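PDB 2P9B: possible prolidase from Bifidobacterium longum NCC2705, which probably hydrolyses carbon-nitrogen bonds as a member of the amidohydrolase family, though its substrate is not established. Local coordinates for residues N33-V37 with V47-T53; A19-T23 with K67-P71; M224-R230 with R255-A259. All coordinates share one frame; numbering follows the deposited sequence.

Contact 1 (N33-V37 with V47-T53); sequences NMTIV and VAPSIET
The A48-P49 peptide plane has the selenomethionine M34 over one face: CE stands 3.5 Å above A48 C, and SE lies 3.7 Å from P49 N. Bends at chi2 (-62°) and chi3 (-74°) curl the M34 chain back over this plane, although its CB starts away from the 47-53 segment. The N33 carboxamide is the other flat group; S50 CB lies 3.6 Å from N33 OD1, while OD1 itself is hydrogen-bonded to H18 ND1. The backbones run antiparallel. T35 N donates to A48 O over 2.8 Å, and A48 N returns a bond to T35 O. Two residues past A48, where the chain leaves the strand, S50 N gives an almost straight bond to N33 O (2.9 Å, 171° at the hydrogen). S50 then turns its hydroxyl inward: OG and T35 OG1 share a hydrogen bond of 2.7 Å, and OG also accepts from H18 N. T35 OG1 and T53 O share a water, and a second water links N33 O to I51 N. E52 N closes the short 3-10 turn on P49 O, and T53 OG1 donates to the same oxygen from the opposite face of its plane, while T53 CG2 packs on T35 CG2 at 4.1 Å. N33 and M34 both face A19 as a G1 beta bulge. The whole is a beta hairpin, strands 34-38 and 44-49, at one edge of a mixed sheet, consistent with the small beta domain that accompanies the barrel in many amidohydrolases.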
loop_
_atom_site.group_PDB
_atom_site.type_symbol
_atom_site.label_atom_id
_atom_site.label_comp_id
_atom_site.label_asym_id
_atom_site.label_seq_id
_atom_site.Cartn_x
_atom_site.Cartn_y
_atom_site.Cartn_z
ATOM N N ASN A 33 22.272 7.823 17.044
ATOM C CA ASN A 33 23.365 8.611 16.467
ATOM C C ASN A 33 24.006 7.927 15.263
ATOM O O ASN A 33 25.180 7.541 15.286
ATOM C CB ASN A 33 24.412 8.907 17.540
ATOM C CG ASN A 33 25.374 10.004 17.126
ATOM O OD1 ASN A 33 24.995 10.941 16.419
ATOM N ND2 ASN A 33 26.618 9.908 17.583
HETATM N N MSE A 34 23.206 7.804 14.210
HETATM C CA MSE A 34 23.596 7.169 12.964
HETATM C C MSE A 34 23.679 8.145 11.797
HETATM O O MSE A 34 23.045 9.196 11.801
HETATM C CB MSE A 34 22.573 6.087 12.602
HETATM C CG MSE A 34 22.376 4.995 13.647
HETATM SE SE MSE A 34 23.948 3.980 13.980
HETATM C CE MSE A 34 23.937 2.979 12.394
ATOM N N THR A 35 24.460 7.776 10.792
ATOM C CA THR A 35 24.583 8.577 9.590
ATOM C C THR A 35 24.216 7.677 8.418
ATOM O O THR A 35 24.622 6.515 8.365
ATOM C CB THR A 35 26.022 9.094 9.374
ATOM O OG1 THR A 35 26.335 10.065 10.376
ATOM C CG2 THR A 35 26.169 9.723 7.986
ATOM N N ILE A 36 23.419 8.203 7.498
ATOM C CA ILE A 36 23.038 7.453 6.315
ATOM C C ILE A 36 23.634 8.220 5.149
ATOM O O ILE A 36 23.327 9.397 4.948
ATOM C CB ILE A 36 21.507 7.376 6.143
ATOM C CG1 ILE A 36 20.880 6.634 7.328
ATOM C CG2 ILE A 36 21.174 6.653 4.842
ATOM C CD1 ILE A 36 19.364 6.518 7.253
ATOM N N VAL A 37 24.499 7.557 4.392
ATOM C CA VAL A 37 25.147 8.187 3.257
ATOM C C VAL A 37 24.505 7.721 1.957
ATOM O O VAL A 37 24.397 6.522 1.706
ATOM C CB VAL A 37 26.650 7.853 3.230
ATOM C CG1 VAL A 37 27.318 8.568 2.064
ATOM C CG2 VAL A 37 27.289 8.257 4.558
ATOM N N VAL A 47 25.547 3.077 6.260
ATOM C CA VAL A 47 24.622 3.202 7.383
ATOM C C VAL A 47 25.480 2.836 8.586
ATOM O O VAL A 47 25.711 1.659 8.852
ATOM C CB VAL A 47 23.439 2.220 7.301
ATOM C CG1 VAL A 47 22.555 2.386 8.527
ATOM C CG2 VAL A 47 22.634 2.470 6.038
ATOM N N ALA A 48 25.971 3.837 9.305
ATOM C CA ALA A 48 26.839 3.556 10.440
ATOM C C ALA A 48 26.845 4.672 11.475
ATOM O O ALA A 48 26.375 5.778 11.211
ATOM C CB ALA A 48 28.256 3.309 9.935
ATOM N N PRO A 49 27.376 4.391 12.677
ATOM C CA PRO A 49 27.437 5.398 13.740
ATOM C C PRO A 49 28.080 6.669 13.188
ATOM O O PRO A 49 29.102 6.613 12.511
ATOM C CB PRO A 49 28.308 4.724 14.798
ATOM C CG PRO A 49 27.925 3.280 14.654
ATOM C CD PRO A 49 27.914 3.101 13.145
ATOM N N SER A 50 27.464 7.806 13.474
ATOM C CA SER A 50 27.953 9.086 12.994
ATOM C C SER A 50 29.388 9.383 13.420
ATOM O O SER A 50 30.180 9.905 12.641
ATOM C CB SER A 50 27.036 10.210 13.490
ATOM O OG SER A 50 25.708 10.020 13.038
ATOM N N ILE A 51 29.723 9.037 14.654
ATOM C CA ILE A 51 31.055 9.311 15.174
ATOM C C ILE A 51 32.187 8.717 14.343
ATOM O O ILE A 51 33.288 9.267 14.316
ATOM C CB ILE A 51 31.180 8.818 16.632
ATOM C CG1 ILE A 51 32.456 9.373 17.264
ATOM C CG2 ILE A 51 31.190 7.302 16.669
ATOM C CD1 ILE A 51 32.538 9.130 18.762
ATOM N N GLU A 52 31.928 7.611 13.655
ATOM C CA GLU A 52 32.973 6.967 12.857
ATOM C C GLU A 52 32.791 7.146 11.360
ATOM O O GLU A 52 33.582 6.633 10.566
ATOM C CB GLU A 52 33.014 5.467 13.161
ATOM C CG GLU A 52 31.698 4.760 12.889
ATOM C CD GLU A 52 31.755 3.258 13.123
ATOM O OE1 GLU A 52 32.240 2.830 14.189
ATOM O OE2 GLU A 52 31.297 2.505 12.237
ATOM N N THR A 53 31.759 7.882 10.969
ATOM C CA THR A 53 31.484 8.068 9.556
ATOM C C THR A 53 31.849 9.450 9.039
ATOM O O THR A 53 31.244 10.444 9.425
ATOM C CB THR A 53 29.997 7.799 9.264
ATOM O OG1 THR A 53 29.638 6.516 9.794
ATOM C CG2 THR A 53 29.737 7.808 7.765
HETATM O O HOH W 1 27.715 7.710 16.563
HETATM O O HOH W 2 28.626 11.214 10.077
#

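Contact 2 (A19-T23 with K67-P71); sequences ATIVT and KIVMP
T20 N donates to K67 O (3.1 Å), V69 N to T20 O (2.9 Å) and V22 N to V69 O (2.9 Å), the staggered ladder of two parallel strands whose short axes diverge by 33°. T20 pairs with I68 and I21 with V69, so the side chains of each pair share a face of the sheet. On the I21 face, CG1 of I21 and CG1 of V69 lie alongside each other only 3.5 Å apart, tighter than usual for carbons. V69 reaches this spot because its CG1 sits between the backbone N and the carbonyl carbon (chi1 61°), the crowded position; A19 CB comes up to the same methyl at 3.9 Å. M34 and I36 of the neighbouring sheet pack on I21. On the T20 face, V22 CG2 crosses I68 CG2 at 3.6 Å. Farther along, M70 CB rests 3.3 Å from V22 O, while the bent selenomethionine chain leads away toward L375 and T379 of helix 371-385. The P71 ring lies by the next carbonyl, its CG 3.5 Å from T23 O. At the start of the pair one water takes hold of both T20 OG1 and K67 O, giving that carbonyl a second donor. Direct hydrogen bonding is thus confined to the main chains, and the side-chain contacts between the strands are aliphatic, so the pairing probably depends on register and close packing rather than on charge.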
loop_
_atom_site.group_PDB
_atom_site.type_symbol
_atom_site.label_atom_id
_atom_site.label_comp_id
_atom_site.label_asym_id
_atom_site.label_seq_id
_atom_site.Cartn_x
_atom_site.Cartn_y
_atom_site.Cartn_z
ATOM N N ALA A 19 21.097 10.937 13.322
ATOM C CA ALA A 19 19.705 10.551 13.418
ATOM C C ALA A 19 19.517 9.242 14.167
ATOM O O ALA A 19 20.434 8.429 14.270
ATOM C CB ALA A 19 19.102 10.433 12.026
ATOM N N THR A 20 18.318 9.068 14.710
ATOM C CA THR A 20 17.960 7.840 15.396
ATOM C C THR A 20 17.218 7.046 14.331
ATOM O O THR A 20 16.196 7.501 13.815
ATOM C CB THR A 20 17.002 8.086 16.574
ATOM O OG1 THR A 20 17.669 8.853 17.582
ATOM C CG2 THR A 20 16.545 6.761 17.163
ATOM N N ILE A 21 17.737 5.875 13.992
ATOM C CA ILE A 21 17.104 5.049 12.977
ATOM C C ILE A 21 16.103 4.051 13.539
ATOM O O ILE A 21 16.423 3.272 14.435
ATOM C CB ILE A 21 18.145 4.235 12.168
ATOM C CG1 ILE A 21 19.090 5.180 11.421
ATOM C CG2 ILE A 21 17.426 3.301 11.190
ATOM C CD1 ILE A 21 20.086 4.467 10.517
ATOM N N VAL A 22 14.879 4.107 13.028
ATOM C CA VAL A 22 13.855 3.142 13.399
ATOM C C VAL A 22 13.924 2.238 12.173
ATOM O O VAL A 22 13.476 2.607 11.086
ATOM C CB VAL A 22 12.470 3.803 13.542
ATOM C CG1 VAL A 22 11.392 2.742 13.653
ATOM C CG2 VAL A 22 12.450 4.676 14.799
ATOM N N THR A 23 14.524 1.066 12.345
ATOM C CA THR A 23 14.730 0.134 11.241
ATOM C C THR A 23 13.490 -0.430 10.575
ATOM O O THR A 23 13.517 -0.742 9.386
ATOM C CB THR A 23 15.592 -1.055 11.683
ATOM O OG1 THR A 23 14.864 -1.833 12.641
ATOM C CG2 THR A 23 16.889 -0.566 12.311
ATOM N N LYS A 67 16.155 14.006 15.243
ATOM C CA LYS A 67 15.195 13.449 14.293
ATOM C C LYS A 67 15.242 11.925 14.254
ATOM O O LYS A 67 16.216 11.308 14.688
ATOM C CB LYS A 67 15.489 13.982 12.885
ATOM C CG LYS A 67 15.506 15.501 12.746
ATOM C CD LYS A 67 14.114 16.100 12.881
ATOM C CE LYS A 67 14.120 17.597 12.583
ATOM N NZ LYS A 67 15.015 18.343 13.503
ATOM N N ILE A 68 14.172 11.328 13.736
ATOM C CA ILE A 68 14.090 9.880 13.573
ATOM C C ILE A 68 14.038 9.642 12.070
ATOM O O ILE A 68 13.381 10.395 11.351
ATOM C CB ILE A 68 12.795 9.293 14.206
ATOM C CG1 ILE A 68 13.003 9.035 15.702
ATOM C CG2 ILE A 68 12.401 7.991 13.505
ATOM C CD1 ILE A 68 13.195 10.276 16.521
ATOM N N VAL A 69 14.749 8.631 11.585
ATOM C CA VAL A 69 14.694 8.317 10.162
ATOM C C VAL A 69 14.334 6.847 10.054
ATOM O O VAL A 69 14.840 6.018 10.808
ATOM C CB VAL A 69 16.032 8.572 9.437
ATOM C CG1 VAL A 69 17.122 7.707 10.029
ATOM C CG2 VAL A 69 15.868 8.285 7.942
HETATM N N MSE A 70 13.440 6.539 9.124
HETATM C CA MSE A 70 12.981 5.177 8.920
HETATM C C MSE A 70 12.773 4.962 7.430
HETATM O O MSE A 70 12.890 5.902 6.643
HETATM C CB MSE A 70 11.660 4.940 9.686
HETATM C CG MSE A 70 10.440 5.760 9.198
HETATM SE SE MSE A 70 8.748 5.325 9.996
HETATM C CE MSE A 70 8.425 3.699 9.061
ATOM N N PRO A 71 12.497 3.712 7.019
ATOM C CA PRO A 71 12.281 3.480 5.590
ATOM C C PRO A 71 11.008 4.222 5.190
ATOM O O PRO A 71 10.128 4.434 6.025
ATOM C CB PRO A 71 12.082 1.968 5.500
ATOM C CG PRO A 71 12.869 1.436 6.685
ATOM C CD PRO A 71 12.515 2.440 7.764
HETATM O O HOH W 3 17.152 11.581 17.256
#

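Contact 3 (M224-R230 with R255-A259); sequences MSVEQMR and RSLLA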
loop_
_atom_site.group_PDB
_atom_site.type_symbol
_atom_site.label_atom_id
_atom_site.label_comp_id
_atom_site.label_asym_id
_atom_site.label_seq_id
_atom_site.Cartn_x
_atom_site.Cartn_y
_atom_site.Cartn_z
HETATM N N MSE A 224 -17.449 -13.668 -9.805
HETATM C CA MSE A 224 -16.182 -14.085 -10.390
HETATM C C MSE A 224 -15.901 -15.535 -10.021
HETATM O O MSE A 224 -15.949 -15.911 -8.845
HETATM C CB MSE A 224 -15.053 -13.193 -9.877
HETATM C CG MSE A 224 -13.800 -13.188 -10.750
HETATM SE SE MSE A 224 -14.081 -12.361 -12.492
HETATM C CE MSE A 224 -13.812 -10.510 -11.922
ATOM N N SER A 225 -15.601 -16.344 -11.031
ATOM C CA SER A 225 -15.318 -17.758 -10.816
ATOM C C SER A 225 -13.830 -18.030 -10.638
ATOM O O SER A 225 -12.986 -17.207 -10.990
ATOM C CB SER A 225 -15.833 -18.574 -12.000
ATOM O OG SER A 225 -15.078 -18.290 -13.166
ATOM N N VAL A 226 -13.515 -19.198 -10.086
ATOM C CA VAL A 226 -12.125 -19.588 -9.899
ATOM C C VAL A 226 -11.493 -19.721 -11.280
ATOM O O VAL A 226 -10.343 -19.343 -11.483
ATOM C CB VAL A 226 -12.008 -20.946 -9.168
ATOM C CG1 VAL A 226 -10.556 -21.388 -9.107
ATOM C CG2 VAL A 226 -12.581 -20.829 -7.770
ATOM N N GLU A 227 -12.261 -20.249 -12.230
ATOM C CA GLU A 227 -11.773 -20.439 -13.591
ATOM C C GLU A 227 -11.367 -19.123 -14.243
ATOM O O GLU A 227 -10.363 -19.057 -14.952
ATOM C CB GLU A 227 -12.838 -21.125 -14.455
ATOM C CG GLU A 227 -13.221 -22.527 -13.989
ATOM C CD GLU A 227 -14.461 -22.548 -13.104
ATOM O OE1 GLU A 227 -14.466 -21.887 -12.046
ATOM O OE2 GLU A 227 -15.436 -23.237 -13.473
ATOM N N GLN A 228 -12.161 -18.083 -14.015
ATOM C CA GLN A 228 -11.869 -16.767 -14.573
ATOM C C GLN A 228 -10.588 -16.201 -13.977
ATOM O O GLN A 228 -9.711 -15.727 -14.696
ATOM C CB GLN A 228 -13.007 -15.792 -14.274
ATOM C CG GLN A 228 -14.209 -15.908 -15.181
ATOM C CD GLN A 228 -15.336 -15.007 -14.727
ATOM O OE1 GLN A 228 -15.885 -15.186 -13.638
ATOM N NE2 GLN A 228 -15.679 -14.024 -15.552
HETATM N N MSE A 229 -10.489 -16.242 -12.652
HETATM C CA MSE A 229 -9.320 -15.701 -11.973
HETATM C C MSE A 229 -8.063 -16.537 -12.169
HETATM O O MSE A 229 -6.950 -16.011 -12.106
HETATM C CB MSE A 229 -9.605 -15.509 -10.475
HETATM C CG MSE A 229 -10.691 -14.460 -10.186
HETATM SE SE MSE A 229 -10.918 -13.963 -8.352
HETATM C CE MSE A 229 -11.914 -15.466 -7.780
ATOM N N ARG A 230 -8.229 -17.837 -12.395
ATOM C CA ARG A 230 -7.074 -18.693 -12.606
ATOM C C ARG A 230 -6.432 -18.307 -13.933
ATOM O O ARG A 230 -5.208 -18.315 -14.070
ATOM C CB ARG A 230 -7.476 -20.176 -12.640
ATOM C CG ARG A 230 -6.283 -21.104 -12.833
ATOM C CD ARG A 230 -6.657 -22.575 -13.017
ATOM N NE ARG A 230 -7.155 -23.220 -11.800
ATOM C CZ ARG A 230 -8.441 -23.361 -11.493
ATOM N NH1 ARG A 230 -9.379 -22.902 -12.312
ATOM N NH2 ARG A 230 -8.794 -23.978 -10.372
ATOM N N ARG A 255 -12.036 -18.550 -3.415
ATOM C CA ARG A 255 -11.884 -18.650 -4.863
ATOM C C ARG A 255 -10.642 -17.924 -5.350
ATOM O O ARG A 255 -9.935 -18.416 -6.233
ATOM C CB ARG A 255 -13.107 -18.077 -5.577
ATOM C CG ARG A 255 -14.389 -18.849 -5.342
ATOM C CD ARG A 255 -15.508 -18.302 -6.207
ATOM N NE ARG A 255 -16.782 -18.964 -5.934
ATOM C CZ ARG A 255 -17.893 -18.760 -6.637
ATOM N NH1 ARG A 255 -17.887 -17.909 -7.657
ATOM N NH2 ARG A 255 -19.009 -19.406 -6.321
ATOM N N SER A 256 -10.381 -16.752 -4.780
ATOM C CA SER A 256 -9.217 -15.963 -5.176
ATOM C C SER A 256 -7.930 -16.719 -4.873
ATOM O O SER A 256 -7.030 -16.785 -5.707
ATOM C CB SER A 256 -9.204 -14.625 -4.434
ATOM O OG SER A 256 -10.323 -13.829 -4.796
ATOM N N LEU A 257 -7.851 -17.284 -3.671
ATOM C CA LEU A 257 -6.674 -18.032 -3.259
ATOM C C LEU A 257 -6.479 -19.269 -4.128
ATOM O O LEU A 257 -5.359 -19.587 -4.520
ATOM C CB LEU A 257 -6.793 -18.426 -1.781
ATOM C CG LEU A 257 -6.688 -17.263 -0.784
ATOM C CD1 LEU A 257 -6.920 -17.758 0.636
ATOM C CD2 LEU A 257 -5.313 -16.621 -0.906
ATOM N N LEU A 258 -7.573 -19.961 -4.436
ATOM C CA LEU A 258 -7.496 -21.154 -5.270
ATOM C C LEU A 258 -6.959 -20.794 -6.655
ATOM O O LEU A 258 -6.157 -21.526 -7.228
ATOM C CB LEU A 258 -8.879 -21.811 -5.401
ATOM C CG LEU A 258 -9.402 -22.604 -4.199
ATOM C CD1 LEU A 258 -10.884 -22.901 -4.372
ATOM C CD2 LEU A 258 -8.613 -23.898 -4.062
ATOM N N ALA A 259 -7.390 -19.649 -7.177
ATOM C CA ALA A 259 -6.953 -19.194 -8.494
ATOM C C ALA A 259 -5.476 -18.812 -8.522
ATOM O O ALA A 259 -4.848 -18.817 -9.583
ATOM C CB ALA A 259 -7.804 -18.012 -8.947
#
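R255 makes the one hydrogen bond that spans the contact: NH1 donates to M224 O over 3.0 Å. The oxygen lies nearly in the guanidinium plane, but NH1 stands well above the carbonyl plane, while NE forms a salt bridge with E251. With an alanine in place of R255, M224 O would probably lose this donor and E251 its charged partner, and V226 CG2 part of its aliphatic cover. R255 CB lies 3.6 Å from V226 CG2; from there the chain, extended from CG to NE, runs obliquely across V226 and carries NH1 to M224 O. CE of the selenomethionine M229 comes equally near the same CB. A259 packs tightly, its CB 3.4 Å from M229 CB and 3.5 Å from R230 N. M229 SE lies 3.6 Å from S256 OG, which is hydrogen-bonded to G252 O. Capping belongs to the first helix: Q228 N donates to S225 OG (3.0 Å) and S225 N to Q228 OE1 (2.9 Å), a capping box. The short axes cross at 44°, with small A259 letting the backbones close in. These are neighbouring helices of successive beta-alpha units, as in the amidohydrolase TIM-type barrel.

How the contacts relate
Contacts 1 and 2 belong to one beta region and touch: M34 N probably bonds A19 O, and I21 CD1 lies against both M34 CB and V47 CG1, so one methyl of contact 2 touches both strands of the contact 1 hairpin. Contact 2 is the buried one and is apolar between its main-chain bonds; contact 1, farther from the chain's centre and partly exposed, adds hydroxyls and water-mediated links. Contact 3 is partly buried as well, but is made by helices on the other side of the chain's centre, its nearest atoms about 26 Å from contact 2 and about 35 Å from contact 1. There side chains do the joining, with an arginine supplying the polar link across it.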